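Local coordinates for chitin-binding domain 3 protein (Micromonospora aurantiaca ATCC 27029, PDB 5OPF), which binds copper as a lytic polysaccharide monooxygenase and probably cleaves insoluble polysaccharides such as cellulose by oxidation, at residues Gly109-Arg114 against Ile175-His180; Leu129-Leu134 against Val171-Trp176; Gly2-Pro7 against Leu187-Asp192. All blocks are in the same frame, centred on the assembly; numbering follows the deposited sequence.

Interaction 1. Residues Gly109-Arg114 against Ile175-His180; sequences GADYIR and IWQASH
Gly109 offers its carbonyl O to the indole of Trp176, whose NE1 donates over 3.1 Å from above the carbonyl plane; Ser179 N adds a weak bond to the same oxygen. Next along, Ala110 sets its CB at the edge of the indole, 3.7 Å from Trp176 CD1. At Asp111 the chain turns a corner, its backbone N bonding Gln177 O at 2.8 Å while a water links Asp111 OD1 to Ser179 O. Tyr112 holds its CG between the backbone N and the carbonyl carbon (chi1 48°), a rotation that leans the ring over Gln177: Gln177 CB sits 3.6 Å from the ring centroid in a CH-pi contact, the Arg114 guanidinium lies over the opposite face, and the hydroxyl bonds His60. Replacing this tyrosine by a leucine would probably leave His60 without that partner and both Gln177 CB and the Arg114 guanidinium without a flat surface to rest on. On the other face of the sheet Ile113 CG1 lies 3.7 Å from Trp176 CD1. Arg114 and Ile175 then exchange paired backbone bonds. The whole is an antiparallel strand pair interrupted by a beta bulge, here in the mixed sheet of the beta-sandwich of a lytic polysaccharide monooxygenase, at its copper-bearing end, where the Trp176 side chain stacks on Tyr185 and lies about 5 Å from the copper bound by His1, His108 and Tyr185.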
loop_
_atom_site.group_PDB
_atom_site.type_symbol
_atom_site.label_atom_id
_atom_site.label_comp_id
_atom_site.label_asym_id
_atom_site.label_seq_id
_atom_site.Cartn_x
_atom_site.Cartn_y
_atom_site.Cartn_z
ATOM N N GLY A 109 -9.500 -2.090 14.571
ATOM C CA GLY A 109 -9.215 -3.513 14.567
ATOM C C GLY A 109 -9.113 -4.087 13.166
ATOM O O GLY A 109 -9.384 -3.414 12.159
ATOM N N ALA A 110 -8.719 -5.350 13.084
ATOM C CA ALA A 110 -8.677 -6.072 11.820
ATOM C C ALA A 110 -9.374 -7.421 11.934
ATOM O O ALA A 110 -9.165 -8.166 12.900
ATOM C CB ALA A 110 -7.229 -6.333 11.370
ATOM N N ASP A 111 -10.159 -7.759 10.911
ATOM C CA ASP A 111 -10.581 -9.146 10.730
ATOM C C ASP A 111 -9.404 -9.977 10.239
ATOM O O ASP A 111 -9.269 -11.160 10.596
ATOM C CB ASP A 111 -11.736 -9.238 9.720
ATOM C CG ASP A 111 -13.035 -8.634 10.216
ATOM O OD1 ASP A 111 -13.135 -8.166 11.370
ATOM O OD2 ASP A 111 -14.008 -8.683 9.432
ATOM N N TYR A 112 -8.547 -9.364 9.427
ATOM C CA TYR A 112 -7.291 -9.940 8.963
ATOM C C TYR A 112 -6.508 -8.836 8.276
ATOM O O TYR A 112 -7.078 -7.826 7.839
ATOM C CB TYR A 112 -7.490 -11.125 7.995
ATOM C CG TYR A 112 -8.470 -10.886 6.867
ATOM C CD1 TYR A 112 -8.076 -10.300 5.669
ATOM C CD2 TYR A 112 -9.791 -11.269 6.989
ATOM C CE1 TYR A 112 -8.986 -10.086 4.630
ATOM C CE2 TYR A 112 -10.697 -11.073 5.966
ATOM C CZ TYR A 112 -10.292 -10.477 4.778
ATOM O OH TYR A 112 -11.211 -10.281 3.760
ATOM N N ILE A 113 -5.192 -9.030 8.196
ATOM C CA ILE A 113 -4.329 -8.255 7.310
ATOM C C ILE A 113 -3.465 -9.253 6.557
ATOM O O ILE A 113 -2.807 -10.093 7.183
ATOM C CB ILE A 113 -3.449 -7.233 8.061
ATOM C CG1 ILE A 113 -4.306 -6.228 8.831
ATOM C CG2 ILE A 113 -2.545 -6.493 7.059
ATOM C CD1 ILE A 113 -3.517 -5.192 9.625
ATOM N N ARG A 114 -3.490 -9.178 5.229
ATOM C CA ARG A 114 -2.750 -10.084 4.364
ATOM C C ARG A 114 -1.647 -9.307 3.664
ATOM O O ARG A 114 -1.878 -8.203 3.163
ATOM C CB ARG A 114 -3.680 -10.721 3.332
ATOM C CG ARG A 114 -4.670 -11.676 3.951
ATOM C CD ARG A 114 -5.773 -12.127 2.998
ATOM N NE ARG A 114 -6.760 -12.923 3.723
ATOM C CZ ARG A 114 -8.015 -13.119 3.339
ATOM N NH1 ARG A 114 -8.463 -12.621 2.196
ATOM N NH2 ARG A 114 -8.829 -13.809 4.119
ATOM N N ILE A 175 -3.503 -5.997 2.262
ATOM C CA ILE A 175 -4.958 -5.870 2.331
ATOM C C ILE A 175 -5.356 -5.889 3.800
ATOM O O ILE A 175 -5.083 -6.863 4.512
ATOM C CB ILE A 175 -5.677 -7.008 1.581
ATOM C CG1 ILE A 175 -5.224 -7.059 0.121
ATOM C CG2 ILE A 175 -7.216 -6.831 1.701
ATOM C CD1 ILE A 175 -5.870 -8.169 -0.695
ATOM N N TRP A 176 -5.997 -4.819 4.258
ATOM C CA TRP A 176 -6.539 -4.722 5.609
ATOM C C TRP A 176 -8.058 -4.795 5.540
ATOM O O TRP A 176 -8.695 -3.918 4.947
ATOM C CB TRP A 176 -6.141 -3.387 6.227
ATOM C CG TRP A 176 -6.741 -3.035 7.579
ATOM C CD1 TRP A 176 -7.138 -3.880 8.589
ATOM C CD2 TRP A 176 -6.935 -1.707 8.070
ATOM N NE1 TRP A 176 -7.568 -3.137 9.677
ATOM C CE2 TRP A 176 -7.452 -1.805 9.374
ATOM C CE3 TRP A 176 -6.740 -0.443 7.518
ATOM C CZ2 TRP A 176 -7.739 -0.680 10.143
ATOM C CZ3 TRP A 176 -7.038 0.666 8.275
ATOM C CH2 TRP A 176 -7.522 0.540 9.576
ATOM N N GLN A 177 -8.648 -5.824 6.150
ATOM C CA GLN A 177 -10.093 -5.892 6.343
ATOM C C GLN A 177 -10.357 -5.366 7.749
ATOM O O GLN A 177 -10.001 -6.018 8.734
ATOM C CB GLN A 177 -10.586 -7.330 6.183
ATOM C CG GLN A 177 -12.092 -7.492 6.371
ATOM C CD GLN A 177 -12.905 -6.896 5.241
ATOM O OE1 GLN A 177 -12.484 -6.898 4.098
ATOM N NE2 GLN A 177 -14.095 -6.418 5.554
ATOM N N ALA A 178 -10.938 -4.179 7.850
ATOM C CA ALA A 178 -11.196 -3.560 9.143
ATOM C C ALA A 178 -12.394 -4.231 9.814
ATOM O O ALA A 178 -13.223 -4.869 9.155
ATOM C CB ALA A 178 -11.442 -2.070 8.961
ATOM N N SER A 179 -12.481 -4.101 11.141
ATOM C CA SER A 179 -13.473 -4.860 11.912
ATOM C C SER A 179 -14.763 -4.108 12.238
ATOM O O SER A 179 -15.723 -4.739 12.704
ATOM C CB SER A 179 -12.865 -5.382 13.222
ATOM O OG SER A 179 -11.824 -6.302 12.955
ATOM N N HIS A 180 -14.812 -2.796 12.034
ATOM C CA HIS A 180 -15.960 -1.979 12.420
ATOM C C HIS A 180 -17.064 -1.932 11.370
ATOM O O HIS A 180 -18.163 -1.440 11.659
ATOM C CB HIS A 180 -15.493 -0.541 12.685
ATOM C CG HIS A 180 -14.933 0.140 11.476
ATOM N ND1 HIS A 180 -13.941 -0.430 10.703
ATOM C CD2 HIS A 180 -15.229 1.333 10.905
ATOM C CE1 HIS A 180 -13.654 0.390 9.708
ATOM N NE2 HIS A 180 -14.411 1.469 9.811
HETATM O O HOH W 1 -15.288 -6.503 8.347
HETATM O O HOH W 2 -15.551 -7.694 12.423
#

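Interaction 2. Residues Leu129-Leu134 against Val171-Trp176; sequences LRWSDL and VVYTIW
Trp131 and Tyr173 form the aromatic part of this contact, an edge-to-face pair in which the edge of Tyr173 is turned toward the six-membered ring of Trp131. The centroids stand 5.7 Å apart and the planes meet at 85°, so the rings are almost perpendicular; the closest atoms are Trp131 CH2 and Tyr173 CE2, at 3.9 Å. With its CG anti to the backbone N (chi1 -165°), Tyr173 reaches from the strand toward the 129-134 loop.

Aliphatic groups fill in around this pair. Ile175 CD1 meets the rim of the indole near its plane, 3.6 Å from Trp131 CH2, the two side chains arriving from opposite directions. Leu134 lays its CD1 obliquely against the tyrosine, 3.7 Å from Tyr173 CD2, and also touches Tyr173 CB. Toward the start of this strand segment, Leu129 CD2 packs on Val171 CG1 at 4.1 Å.

Hydrogen bonds serve the loop itself. Asp133 OD2 receives the backbone N of Arg130 at 2.9 Å, and Asp133 N returns a bond to Arg130 O at 3.0 Å, closing the short 3-10 turn that presents Trp131 and Leu134 to the strand.

The polar ends of the two aromatics find partners elsewhere, Trp131 NE1 at Ile64 O and Tyr173 OH at Leu69 O. Chemically, then, the meeting of loop and strand is wholly apolar and depends on the fit of rings and methyl groups, while the polar ends of the two aromatics are satisfied by backbone carbonyls of the chain after helix 60-63.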
loop_
_atom_site.group_PDB
_atom_site.type_symbol
_atom_site.label_atom_id
_atom_site.label_comp_id
_atom_site.label_asym_id
_atom_site.label_seq_id
_atom_site.Cartn_x
_atom_site.Cartn_y
_atom_site.Cartn_z
ATOM N N LEU A 129 0.598 -4.302 -12.275
ATOM C CA LEU A 129 0.541 -5.288 -11.204
ATOM C C LEU A 129 -0.718 -6.129 -11.354
ATOM O O LEU A 129 -1.825 -5.594 -11.470
ATOM C CB LEU A 129 0.548 -4.588 -9.848
ATOM C CG LEU A 129 0.611 -5.503 -8.620
ATOM C CD1 LEU A 129 1.900 -6.292 -8.578
ATOM C CD2 LEU A 129 0.432 -4.686 -7.364
ATOM N N ARG A 130 -0.541 -7.451 -11.365
ATOM C CA ARG A 130 -1.625 -8.416 -11.494
ATOM C C ARG A 130 -1.705 -9.284 -10.243
ATOM O O ARG A 130 -0.700 -9.530 -9.571
ATOM C CB ARG A 130 -1.359 -9.365 -12.661
ATOM C CG ARG A 130 -1.111 -8.683 -13.963
ATOM C CD ARG A 130 -0.794 -9.689 -15.056
ATOM N NE ARG A 130 -0.741 -9.019 -16.341
ATOM C CZ ARG A 130 -1.807 -8.564 -16.993
ATOM N NH1 ARG A 130 -3.034 -8.721 -16.495
ATOM N NH2 ARG A 130 -1.640 -7.956 -18.152
ATOM N N TRP A 131 -2.904 -9.784 -9.948
ATOM C CA TRP A 131 -3.043 -10.723 -8.844
ATOM C C TRP A 131 -2.113 -11.924 -9.009
ATOM O O TRP A 131 -1.533 -12.408 -8.027
ATOM C CB TRP A 131 -4.497 -11.169 -8.707
ATOM C CG TRP A 131 -5.388 -10.133 -8.082
ATOM C CD1 TRP A 131 -6.180 -9.231 -8.730
ATOM C CD2 TRP A 131 -5.592 -9.907 -6.679
ATOM N NE1 TRP A 131 -6.852 -8.453 -7.823
ATOM C CE2 TRP A 131 -6.509 -8.849 -6.559
ATOM C CE3 TRP A 131 -5.075 -10.480 -5.517
ATOM C CZ2 TRP A 131 -6.944 -8.366 -5.326
ATOM C CZ3 TRP A 131 -5.503 -9.991 -4.290
ATOM C CH2 TRP A 131 -6.435 -8.954 -4.211
ATOM N N SER A 132 -1.933 -12.408 -10.241
ATOM C CA SER A 132 -1.089 -13.580 -10.472
ATOM C C SER A 132 0.393 -13.300 -10.249
ATOM O O SER A 132 1.189 -14.248 -10.169
ATOM C CB SER A 132 -1.314 -14.118 -11.888
ATOM O OG SER A 132 -0.922 -13.178 -12.861
ATOM N N ASP A 133 0.791 -12.037 -10.170
ATOM C CA ASP A 133 2.159 -11.703 -9.792
ATOM C C ASP A 133 2.425 -11.846 -8.300
ATOM O O ASP A 133 3.598 -11.808 -7.900
ATOM C CB ASP A 133 2.478 -10.255 -10.164
ATOM C CG ASP A 133 2.473 -10.002 -11.659
ATOM O OD1 ASP A 133 3.085 -10.803 -12.390
ATOM O OD2 ASP A 133 1.867 -8.984 -12.087
ATOM N N LEU A 134 1.395 -12.017 -7.474
ATOM C CA LEU A 134 1.512 -11.918 -6.022
ATOM C C LEU A 134 1.486 -13.284 -5.346
ATOM O O LEU A 134 0.710 -14.171 -5.722
ATOM C CB LEU A 134 0.355 -11.103 -5.456
ATOM C CG LEU A 134 0.343 -9.627 -5.823
ATOM C CD1 LEU A 134 -0.943 -8.998 -5.299
ATOM C CD2 LEU A 134 1.559 -8.888 -5.278
ATOM N N VAL A 171 7.099 -5.240 -5.355
ATOM C CA VAL A 171 5.956 -4.558 -4.765
ATOM C C VAL A 171 5.357 -5.455 -3.688
ATOM O O VAL A 171 5.151 -6.657 -3.906
ATOM C CB VAL A 171 4.897 -4.193 -5.827
ATOM C CG1 VAL A 171 3.739 -3.427 -5.199
ATOM C CG2 VAL A 171 5.516 -3.355 -6.950
ATOM N N VAL A 172 5.094 -4.864 -2.526
ATOM C CA VAL A 172 4.308 -5.466 -1.457
ATOM C C VAL A 172 2.871 -4.986 -1.626
ATOM O O VAL A 172 2.618 -3.802 -1.876
ATOM C CB VAL A 172 4.858 -5.047 -0.078
ATOM C CG1 VAL A 172 4.124 -5.779 1.040
ATOM C CG2 VAL A 172 6.364 -5.286 0.019
ATOM N N TYR A 173 1.915 -5.903 -1.499
ATOM C CA TYR A 173 0.497 -5.554 -1.531
ATOM C C TYR A 173 -0.119 -6.022 -0.229
ATOM O O TYR A 173 -0.122 -7.224 0.068
ATOM C CB TYR A 173 -0.221 -6.219 -2.694
ATOM C CG TYR A 173 -1.590 -5.666 -3.034
ATOM C CD1 TYR A 173 -1.783 -4.301 -3.277
ATOM C CD2 TYR A 173 -2.687 -6.508 -3.191
ATOM C CE1 TYR A 173 -3.022 -3.792 -3.654
ATOM C CE2 TYR A 173 -3.923 -6.010 -3.576
ATOM C CZ TYR A 173 -4.080 -4.660 -3.817
ATOM O OH TYR A 173 -5.301 -4.193 -4.259
ATOM N N THR A 174 -0.631 -5.074 0.548
ATOM C CA THR A 174 -1.204 -5.344 1.858
ATOM C C THR A 174 -2.699 -5.040 1.804
ATOM O O THR A 174 -3.112 -3.946 1.379
ATOM C CB THR A 174 -0.498 -4.509 2.944
ATOM O OG1 THR A 174 0.901 -4.831 2.981
ATOM C CG2 THR A 174 -1.083 -4.789 4.316
ATOM N N ILE A 175 -3.503 -5.997 2.262
ATOM C CA ILE A 175 -4.958 -5.870 2.331
ATOM C C ILE A 175 -5.356 -5.889 3.800
ATOM O O ILE A 175 -5.083 -6.863 4.512
ATOM C CB ILE A 175 -5.677 -7.008 1.581
ATOM C CG1 ILE A 175 -5.224 -7.059 0.121
ATOM C CG2 ILE A 175 -7.216 -6.831 1.701
ATOM C CD1 ILE A 175 -5.870 -8.169 -0.695
ATOM N N TRP A 176 -5.997 -4.819 4.258
ATOM C CA TRP A 176 -6.539 -4.722 5.609
ATOM C C TRP A 176 -8.058 -4.795 5.540
ATOM O O TRP A 176 -8.695 -3.918 4.947
ATOM C CB TRP A 176 -6.141 -3.387 6.227
ATOM C CG TRP A 176 -6.741 -3.035 7.579
ATOM C CD1 TRP A 176 -7.138 -3.880 8.589
ATOM C CD2 TRP A 176 -6.935 -1.707 8.070
ATOM N NE1 TRP A 176 -7.568 -3.137 9.677
ATOM C CE2 TRP A 176 -7.452 -1.805 9.374
ATOM C CE3 TRP A 176 -6.740 -0.443 7.518
ATOM C CZ2 TRP A 176 -7.739 -0.680 10.143
ATOM C CZ3 TRP A 176 -7.038 0.666 8.275
ATOM C CH2 TRP A 176 -7.522 0.540 9.576
#

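Interaction 3. Residues Gly2-Pro7 against Leu187-Asp192; sequences GSVVDP and LCSDVD
Ser189 places its OG beside its own backbone N and anti to the carbonyl carbon (chi1 -58°), which carries the hydroxyl across to Pro7 O; Val191 turns its CG1 the same way (chi1 -60°), toward the proline ring. The Ser189 OG bond to Pro7 O is 2.8 Å long, with the donor tilted 30° from the carbonyl plane, and a cis peptide bond before Pro7 shapes the chain there. Beside it Pro7 CB packs at 3.6 Å on Val191 CG1. Toward the start of the strand, Val4 CG2 meets Leu187 CB at 4.0 Å and Val4 CG1 comes near Ser189 OG. Leu187 CD1 lies 3.5 Å from Ser3 OG, a hydroxyl bonded to Ser9. The backbone N of Val4 is buried here without a polar partner.

Strands 2-6 and 187-192 run nearly parallel, with axes 7.6 Å apart, and belong to different sheets packed face to face, as in a beta-sandwich. Val4 also touches Phe102 of strand 97-104 and Thr174 of strand 169-178. On the far side of strand 187-192, Cys188 forms a disulfide with Cys70, and Asp190 makes a salt bridge to Arg10 of helix 10-18.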
loop_
_atom_site.group_PDB
_atom_site.type_symbol
_atom_site.label_atom_id
_atom_site.label_comp_id
_atom_site.label_asym_id
_atom_site.label_seq_id
_atom_site.Cartn_x
_atom_site.Cartn_y
_atom_site.Cartn_z
ATOM N N GLY A 2 -5.941 4.536 7.810
ATOM C CA GLY A 2 -4.534 4.304 8.056
ATOM C C GLY A 2 -3.880 3.731 6.817
ATOM O O GLY A 2 -4.469 3.735 5.728
ATOM N N SER A 3 -2.652 3.247 6.986
ATOM C CA SER A 3 -1.910 2.735 5.844
ATOM C C SER A 3 -0.731 1.918 6.343
ATOM O O SER A 3 -0.415 1.894 7.535
ATOM C CB SER A 3 -1.407 3.888 4.970
ATOM O OG SER A 3 -0.898 3.418 3.723
ATOM N N VAL A 4 -0.061 1.262 5.394
ATOM C CA VAL A 4 1.276 0.734 5.654
ATOM C C VAL A 4 2.245 1.905 5.646
ATOM O O VAL A 4 2.346 2.638 4.654
ATOM C CB VAL A 4 1.686 -0.304 4.599
ATOM C CG1 VAL A 4 3.120 -0.737 4.841
ATOM C CG2 VAL A 4 0.747 -1.508 4.614
ATOM N N VAL A 5 2.945 2.095 6.765
ATOM C CA VAL A 5 3.873 3.216 6.910
ATOM C C VAL A 5 5.333 2.787 6.802
ATOM O O VAL A 5 6.210 3.650 6.632
ATOM C CB VAL A 5 3.614 4.010 8.213
ATOM C CG1 VAL A 5 2.222 4.608 8.190
ATOM C CG2 VAL A 5 3.797 3.148 9.454
ATOM N N ASP A 6 5.622 1.493 6.873
ATOM C CA ASP A 6 6.990 0.993 6.742
ATOM C C ASP A 6 6.860 -0.467 6.319
ATOM O O ASP A 6 6.447 -1.301 7.130
ATOM C CB ASP A 6 7.731 1.107 8.074
ATOM C CG ASP A 6 9.198 0.789 7.949
ATOM O OD1 ASP A 6 9.593 0.202 6.919
ATOM O OD2 ASP A 6 9.961 1.112 8.893
ATOM N N PRO A 7 7.160 -0.805 5.054
ATOM C CA PRO A 7 7.660 0.046 3.972
ATOM C C PRO A 7 6.522 0.917 3.454
ATOM O O PRO A 7 5.458 0.395 3.102
ATOM C CB PRO A 7 8.135 -0.965 2.926
ATOM C CG PRO A 7 7.224 -2.145 3.123
ATOM C CD PRO A 7 6.931 -2.189 4.595
ATOM N N LEU A 187 -3.054 -1.503 -0.145
ATOM C CA LEU A 187 -1.829 -0.707 -0.062
ATOM C C LEU A 187 -0.685 -1.354 -0.836
ATOM O O LEU A 187 -0.166 -2.403 -0.428
ATOM C CB LEU A 187 -1.395 -0.532 1.391
ATOM C CG LEU A 187 -2.330 0.175 2.370
ATOM C CD1 LEU A 187 -2.948 1.422 1.760
ATOM C CD2 LEU A 187 -3.401 -0.796 2.892
ATOM N N CYS A 188 -0.243 -0.703 -1.915
ATOM C CA CYS A 188 0.989 -1.089 -2.606
ATOM C C CYS A 188 2.163 -0.355 -1.991
ATOM O O CYS A 188 2.086 0.866 -1.814
ATOM C CB CYS A 188 0.924 -0.695 -4.081
ATOM S SG CYS A 188 -0.202 -1.682 -5.046
ATOM N N SER A 189 3.254 -1.077 -1.715
ATOM C CA SER A 189 4.502 -0.467 -1.251
ATOM C C SER A 189 5.659 -0.937 -2.127
ATOM O O SER A 189 5.868 -2.149 -2.292
ATOM C CB SER A 189 4.840 -0.862 0.193
ATOM O OG SER A 189 3.808 -0.500 1.082
ATOM N N ASP A 190 6.430 0.008 -2.657
ATOM C CA ASP A 190 7.594 -0.334 -3.463
ATOM C C ASP A 190 8.802 -0.591 -2.574
ATOM O O ASP A 190 9.136 0.213 -1.699
ATOM C CB ASP A 190 7.868 0.777 -4.471
ATOM C CG ASP A 190 6.693 0.997 -5.392
ATOM O OD1 ASP A 190 6.509 0.143 -6.291
ATOM O OD2 ASP A 190 5.939 2.000 -5.187
ATOM N N VAL A 191 9.448 -1.735 -2.800
ATOM C CA VAL A 191 10.580 -2.158 -1.987
ATOM C C VAL A 191 11.694 -2.669 -2.884
ATOM O O VAL A 191 11.493 -2.973 -4.061
ATOM C CB VAL A 191 10.192 -3.235 -0.945
ATOM C CG1 VAL A 191 9.127 -2.708 -0.009
ATOM C CG2 VAL A 191 9.750 -4.524 -1.624
ATOM N N ASP A 192 12.884 -2.788 -2.306
ATOM C CA ASP A 192 14.017 -3.389 -2.995
ATOM C C ASP A 192 14.646 -4.371 -2.020
ATOM O O ASP A 192 15.135 -3.966 -0.960
ATOM C CB ASP A 192 15.004 -2.312 -3.446
ATOM C CG ASP A 192 16.066 -2.848 -4.394
ATOM O OD1 ASP A 192 16.592 -3.957 -4.158
ATOM O OD2 ASP A 192 16.377 -2.153 -5.393
#

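In the fold
From the N terminus, residues 2-7 wait for almost the whole chain before meeting 187-192, so interaction 3 closes the widest loop and draws together the two ends of the protein across the two sheets. Interaction 1 nests inside it, pairing 109-114 with 175-180 within the mixed sheet. Interaction 2, also nested within interaction 3, ends on the same stretch as interaction 1, sharing Ile175 and Trp176, and closes a smaller loop, bringing the loop that leads into strand 134-140 onto strand 169-178. That strand is common to interactions 1 and 2, and its neighbour 183-192 takes part in interaction 3, where Val4 CG2 packs on Thr174 CB. Copper-side end, loop side and sandwich interior are thus joined through adjoining strands.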